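Local coordinates for trans-4-hydroxy-L-proline dehydratase (Clostridioides difficile 70-100-2010, PDB 6VXC), which catalyses, as a glycyl radical enzyme, the dehydration of trans-4-hydroxy-L-proline to (S)-1-pyrroline-5-carboxylate in the anaerobic breakdown of hydroxyproline, at residues T157-E171 / Y519-I531. Residues are numbered along the deposited sequence; the frame is centred on the assembly and turned at random.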
loop_
_atom_site.group_PDB
_atom_site.type_symbol
_atom_site.label_atom_id
_atom_site.label_comp_id
_atom_site.label_asym_id
_atom_site.label_seq_id
_atom_site.Cartn_x
_atom_site.Cartn_y
_atom_site.Cartn_z
ATOM N N THR A 157 4.161 -14.128 21.899
ATOM C CA THR A 157 4.207 -15.468 22.454
ATOM C C THR A 157 5.129 -16.355 21.631
ATOM O O THR A 157 5.412 -16.069 20.468
ATOM C CB THR A 157 2.817 -16.104 22.481
ATOM O OG1 THR A 157 2.370 -16.338 21.137
ATOM C CG2 THR A 157 1.820 -15.242 23.224
ATOM N N PRO A 158 5.591 -17.463 22.207
ATOM C CA PRO A 158 6.372 -18.418 21.408
ATOM C C PRO A 158 5.591 -19.011 20.248
ATOM O O PRO A 158 6.188 -19.333 19.217
ATOM C CB PRO A 158 6.767 -19.502 22.427
ATOM C CG PRO A 158 5.952 -19.262 23.624
ATOM C CD PRO A 158 5.533 -17.831 23.630
ATOM N N GLU A 159 4.276 -19.171 20.385
ATOM C CA GLU A 159 3.472 -19.656 19.269
ATOM C C GLU A 159 3.466 -18.662 18.103
ATOM O O GLU A 159 3.520 -19.069 16.937
ATOM C CB GLU A 159 2.043 -19.955 19.730
ATOM C CG GLU A 159 1.875 -21.143 20.668
ATOM C CD GLU A 159 2.139 -20.837 22.145
ATOM O OE1 GLU A 159 2.479 -19.696 22.520
ATOM O OE2 GLU A 159 1.996 -21.775 22.944
ATOM N N TRP A 160 3.343 -17.366 18.404
ATOM C CA TRP A 160 3.434 -16.304 17.394
ATOM C C TRP A 160 4.799 -16.302 16.718
ATOM O O TRP A 160 4.903 -16.192 15.491
ATOM C CB TRP A 160 3.173 -14.948 18.059
ATOM C CG TRP A 160 3.016 -13.742 17.143
ATOM C CD1 TRP A 160 1.842 -13.136 16.798
ATOM C CD2 TRP A 160 4.055 -12.999 16.486
ATOM N NE1 TRP A 160 2.078 -12.070 15.966
ATOM C CE2 TRP A 160 3.427 -11.964 15.756
ATOM C CE3 TRP A 160 5.448 -13.111 16.434
ATOM C CZ2 TRP A 160 4.149 -11.045 14.988
ATOM C CZ3 TRP A 160 6.167 -12.200 15.667
ATOM C CH2 TRP A 160 5.515 -11.184 14.948
ATOM N N LEU A 161 5.865 -16.366 17.519
ATOM C CA LEU A 161 7.215 -16.334 16.966
ATOM C C LEU A 161 7.470 -17.538 16.072
ATOM O O LEU A 161 8.125 -17.418 15.038
ATOM C CB LEU A 161 8.250 -16.263 18.098
ATOM C CG LEU A 161 8.288 -14.921 18.842
ATOM C CD1 LEU A 161 8.952 -15.032 20.217
ATOM C CD2 LEU A 161 9.003 -13.867 17.995
ATOM N N ALA A 162 6.982 -18.709 16.461
ATOM C CA ALA A 162 7.164 -19.883 15.614
ATOM C C ALA A 162 6.408 -19.729 14.298
ATOM O O ALA A 162 6.957 -20.002 13.224
ATOM C CB ALA A 162 6.722 -21.141 16.359
ATOM N N ALA A 163 5.159 -19.271 14.365
ATOM C CA ALA A 163 4.364 -19.100 13.155
ATOM C C ALA A 163 4.961 -18.023 12.259
ATOM O O ALA A 163 5.126 -18.228 11.056
ATOM C CB ALA A 163 2.921 -18.767 13.537
ATOM N N TYR A 164 5.349 -16.891 12.846
ATOM C CA TYR A 164 6.001 -15.829 12.086
ATOM C C TYR A 164 7.257 -16.340 11.390
ATOM O O TYR A 164 7.422 -16.183 10.169
ATOM C CB TYR A 164 6.314 -14.660 13.035
ATOM C CG TYR A 164 7.242 -13.590 12.498
ATOM C CD1 TYR A 164 6.814 -12.668 11.542
ATOM C CD2 TYR A 164 8.536 -13.463 12.993
ATOM C CE1 TYR A 164 7.665 -11.685 11.073
ATOM C CE2 TYR A 164 9.389 -12.482 12.544
ATOM C CZ TYR A 164 8.957 -11.598 11.584
ATOM O OH TYR A 164 9.843 -10.642 11.157
ATOM N N GLU A 165 8.120 -17.030 12.137
ATOM C CA GLU A 165 9.370 -17.522 11.570
ATOM C C GLU A 165 9.135 -18.556 10.481
ATOM O O GLU A 165 9.953 -18.675 9.566
ATOM C CB GLU A 165 10.246 -18.105 12.675
ATOM C CG GLU A 165 10.971 -17.054 13.445
ATOM C CD GLU A 165 11.596 -17.606 14.700
ATOM O OE1 GLU A 165 11.630 -18.854 14.844
ATOM O OE2 GLU A 165 12.034 -16.796 15.544
ATOM N N ALA A 166 8.044 -19.313 10.565
ATOM C CA ALA A 166 7.722 -20.340 9.578
ATOM C C ALA A 166 7.036 -19.805 8.322
ATOM O O ALA A 166 6.794 -20.578 7.394
ATOM C CB ALA A 166 6.817 -21.397 10.210
ATOM N N GLY A 167 6.698 -18.526 8.272
ATOM C CA GLY A 167 6.015 -17.990 7.116
ATOM C C GLY A 167 4.520 -18.216 7.093
ATOM O O GLY A 167 3.927 -18.158 6.015
ATOM N N MET A 168 3.884 -18.454 8.253
ATOM C CA MET A 168 2.428 -18.534 8.303
ATOM C C MET A 168 1.786 -17.168 8.072
ATOM O O MET A 168 0.650 -17.085 7.598
ATOM C CB MET A 168 1.953 -19.090 9.657
ATOM C CG MET A 168 2.440 -20.491 10.007
ATOM S SD MET A 168 2.170 -21.688 8.659
ATOM C CE MET A 168 0.393 -21.581 8.370
ATOM N N PHE A 169 2.454 -16.100 8.476
ATOM C CA PHE A 169 1.903 -14.763 8.311
ATOM C C PHE A 169 3.048 -13.774 8.459
ATOM O O PHE A 169 4.160 -14.147 8.834
ATOM C CB PHE A 169 0.759 -14.498 9.297
ATOM C CG PHE A 169 1.125 -14.669 10.770
ATOM C CD1 PHE A 169 1.874 -13.703 11.436
ATOM C CD2 PHE A 169 0.667 -15.761 11.494
ATOM C CE1 PHE A 169 2.176 -13.836 12.807
ATOM C CE2 PHE A 169 0.971 -15.913 12.864
ATOM C CZ PHE A 169 1.730 -14.947 13.518
ATOM N N THR A 170 2.778 -12.512 8.137
ATOM C CA THR A 170 3.764 -11.453 8.315
ATOM C C THR A 170 3.230 -10.449 9.332
ATOM O O THR A 170 2.098 -10.557 9.797
ATOM C CB THR A 170 4.108 -10.740 6.994
ATOM O OG1 THR A 170 2.999 -9.923 6.597
ATOM C CG2 THR A 170 4.444 -11.738 5.860
ATOM N N GLU A 171 4.054 -9.458 9.660
ATOM C CA GLU A 171 3.729 -8.449 10.669
ATOM C C GLU A 171 4.077 -7.058 10.144
ATOM O O GLU A 171 5.253 -6.709 10.030
ATOM C CB GLU A 171 4.474 -8.716 11.978
ATOM C CG GLU A 171 4.248 -7.607 12.989
ATOM C CD GLU A 171 2.788 -7.246 13.125
ATOM O OE1 GLU A 171 1.974 -8.162 13.342
ATOM O OE2 GLU A 171 2.449 -6.057 13.016
ATOM N N TYR A 519 -7.192 -21.265 14.734
ATOM C CA TYR A 519 -6.029 -21.176 15.610
ATOM C C TYR A 519 -5.039 -20.134 15.105
ATOM O O TYR A 519 -4.540 -19.305 15.873
ATOM C CB TYR A 519 -5.362 -22.541 15.704
ATOM C CG TYR A 519 -4.096 -22.572 16.533
ATOM C CD1 TYR A 519 -4.142 -22.408 17.913
ATOM C CD2 TYR A 519 -2.867 -22.807 15.940
ATOM C CE1 TYR A 519 -2.994 -22.461 18.676
ATOM C CE2 TYR A 519 -1.709 -22.863 16.687
ATOM C CZ TYR A 519 -1.777 -22.686 18.058
ATOM O OH TYR A 519 -0.634 -22.739 18.816
ATOM N N MET A 520 -4.744 -20.159 13.803
ATOM C CA MET A 520 -3.739 -19.242 13.274
ATOM C C MET A 520 -4.226 -17.794 13.340
ATOM O O MET A 520 -3.439 -16.878 13.620
ATOM C CB MET A 520 -3.376 -19.659 11.842
ATOM C CG MET A 520 -2.051 -19.099 11.316
ATOM S SD MET A 520 -0.626 -19.415 12.394
ATOM C CE MET A 520 -0.762 -21.183 12.558
ATOM N N ILE A 521 -5.516 -17.570 13.084
ATOM C CA ILE A 521 -6.071 -16.227 13.226
ATOM C C ILE A 521 -6.040 -15.790 14.695
ATOM O O ILE A 521 -5.684 -14.647 15.010
ATOM C CB ILE A 521 -7.493 -16.159 12.630
ATOM C CG1 ILE A 521 -7.482 -16.470 11.116
ATOM C CG2 ILE A 521 -8.116 -14.784 12.883
ATOM C CD1 ILE A 521 -6.534 -15.611 10.316
ATOM N N ASP A 522 -6.397 -16.688 15.617
ATOM C CA ASP A 522 -6.299 -16.348 17.036
ATOM C C ASP A 522 -4.879 -15.912 17.399
ATOM O O ASP A 522 -4.689 -14.919 18.109
ATOM C CB ASP A 522 -6.721 -17.536 17.903
ATOM C CG ASP A 522 -8.222 -17.592 18.158
ATOM O OD1 ASP A 522 -8.954 -16.666 17.760
ATOM O OD2 ASP A 522 -8.672 -18.580 18.781
ATOM N N ILE A 523 -3.867 -16.644 16.917
ATOM C CA ILE A 523 -2.476 -16.285 17.202
ATOM C C ILE A 523 -2.161 -14.893 16.668
ATOM O O ILE A 523 -1.537 -14.072 17.352
ATOM C CB ILE A 523 -1.514 -17.328 16.608
ATOM C CG1 ILE A 523 -1.585 -18.635 17.380
ATOM C CG2 ILE A 523 -0.075 -16.789 16.571
ATOM C CD1 ILE A 523 -0.695 -19.698 16.761
ATOM N N LYS A 524 -2.533 -14.637 15.408
ATOM C CA LYS A 524 -2.239 -13.355 14.768
ATOM C C LYS A 524 -2.933 -12.204 15.488
ATOM O O LYS A 524 -2.340 -11.148 15.708
ATOM C CB LYS A 524 -2.658 -13.405 13.298
ATOM C CG LYS A 524 -2.547 -12.083 12.536
ATOM C CD LYS A 524 -1.112 -11.586 12.457
ATOM C CE LYS A 524 -1.003 -10.381 11.521
ATOM N NZ LYS A 524 0.282 -9.654 11.677
ATOM N N ILE A 525 -4.204 -12.386 15.830
ATOM C CA ILE A 525 -4.989 -11.322 16.447
ATOM C C ILE A 525 -4.437 -10.972 17.826
ATOM O O ILE A 525 -4.355 -9.799 18.194
ATOM C CB ILE A 525 -6.471 -11.745 16.527
ATOM C CG1 ILE A 525 -7.077 -11.977 15.133
ATOM C CG2 ILE A 525 -7.284 -10.717 17.293
ATOM C CD1 ILE A 525 -7.582 -10.746 14.454
ATOM N N GLU A 526 -4.041 -11.978 18.605
ATOM C CA GLU A 526 -3.468 -11.702 19.922
ATOM C C GLU A 526 -2.204 -10.858 19.812
ATOM O O GLU A 526 -2.043 -9.875 20.536
ATOM C CB GLU A 526 -3.188 -13.007 20.669
ATOM C CG GLU A 526 -2.380 -12.793 21.935
ATOM C CD GLU A 526 -2.305 -14.035 22.831
ATOM O OE1 GLU A 526 -2.630 -15.146 22.361
ATOM O OE2 GLU A 526 -1.876 -13.890 23.995
ATOM N N GLY A 527 -1.305 -11.218 18.896
ATOM C CA GLY A 527 -0.156 -10.368 18.636
ATOM C C GLY A 527 -0.557 -8.989 18.136
ATOM O O GLY A 527 -0.018 -7.978 18.583
ATOM N N ASN A 528 -1.522 -8.931 17.215
ATOM C CA ASN A 528 -2.011 -7.640 16.724
ATOM C C ASN A 528 -2.467 -6.738 17.868
ATOM O O ASN A 528 -2.203 -5.532 17.856
ATOM C CB ASN A 528 -3.182 -7.847 15.767
ATOM C CG ASN A 528 -2.755 -8.272 14.376
ATOM O OD1 ASN A 528 -1.566 -8.405 14.077
ATOM N ND2 ASN A 528 -3.747 -8.544 13.524
ATOM N N ALA A 529 -3.195 -7.295 18.842
ATOM C CA ALA A 529 -3.722 -6.467 19.929
ATOM C C ALA A 529 -2.593 -5.866 20.750
ATOM O O ALA A 529 -2.607 -4.675 21.064
ATOM C CB ALA A 529 -4.672 -7.279 20.817
ATOM N N VAL A 530 -1.598 -6.680 21.099
ATOM C CA VAL A 530 -0.399 -6.160 21.751
ATOM C C VAL A 530 0.223 -5.049 20.914
ATOM O O VAL A 530 0.626 -4.003 21.438
ATOM C CB VAL A 530 0.608 -7.296 22.014
ATOM C CG1 VAL A 530 1.958 -6.732 22.451
ATOM C CG2 VAL A 530 0.062 -8.261 23.081
ATOM N N ILE A 531 0.359 -5.282 19.604
ATOM C CA ILE A 531 1.013 -4.309 18.727
ATOM C C ILE A 531 0.197 -3.030 18.622
ATOM O O ILE A 531 0.753 -1.926 18.576
ATOM C CB ILE A 531 1.289 -4.943 17.345
ATOM C CG1 ILE A 531 2.377 -6.006 17.493
ATOM C CG2 ILE A 531 1.681 -3.891 16.303
ATOM C CD1 ILE A 531 2.470 -6.932 16.330
HETATM O O HOH W 1 -0.038 -14.632 19.727
HETATM O O HOH W 2 0.699 -9.926 14.842
HETATM O O HOH W 3 -0.202 -5.945 13.914
#
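Lys524 lies across one face of the Phe169 ring, its CD 4.1 Å from the ring centroid and 23° off the normal, a CH-pi contact. With CG anti to the backbone N (chi1 174°) and a bend at chi2, the chain carries its ammonium past the ring to the loop that follows helix 158-166. There Lys524 NZ donates to Thr170 O at 2.8 Å, in the carbonyl plane, and makes a salt bridge, whose hydrogen bond is weak, with Glu171 OE1; Thr468 O is a further partner. These buried acceptors probably favour the charged lysine. Met520, doubly bent, sets its SD at the edge of Phe169, 3.9 Å from CE2, in a Met-aromatic contact, while the same sulfur rests on the CB atoms of Ala163 and Met168. One turn on from Met520, Ile523 sets CG2 against the Phe169 edge and 3.6 Å from Trp160 CA. Trp160 brings its CD1 edge 3.5 Å from Ile523 O, and its NE1 donates to a water within hydrogen-bonding distance of Glu171 OE1 and Asn528 OD1. Gly527, lacking a side chain, presents its CA 3.9 Å from Trp160 NE1. The result is a steep helix-helix crossing (-110°) of 158-166 and 519-531, part of helix 506-538, within the PFL-like domain of glycyl radical enzymes.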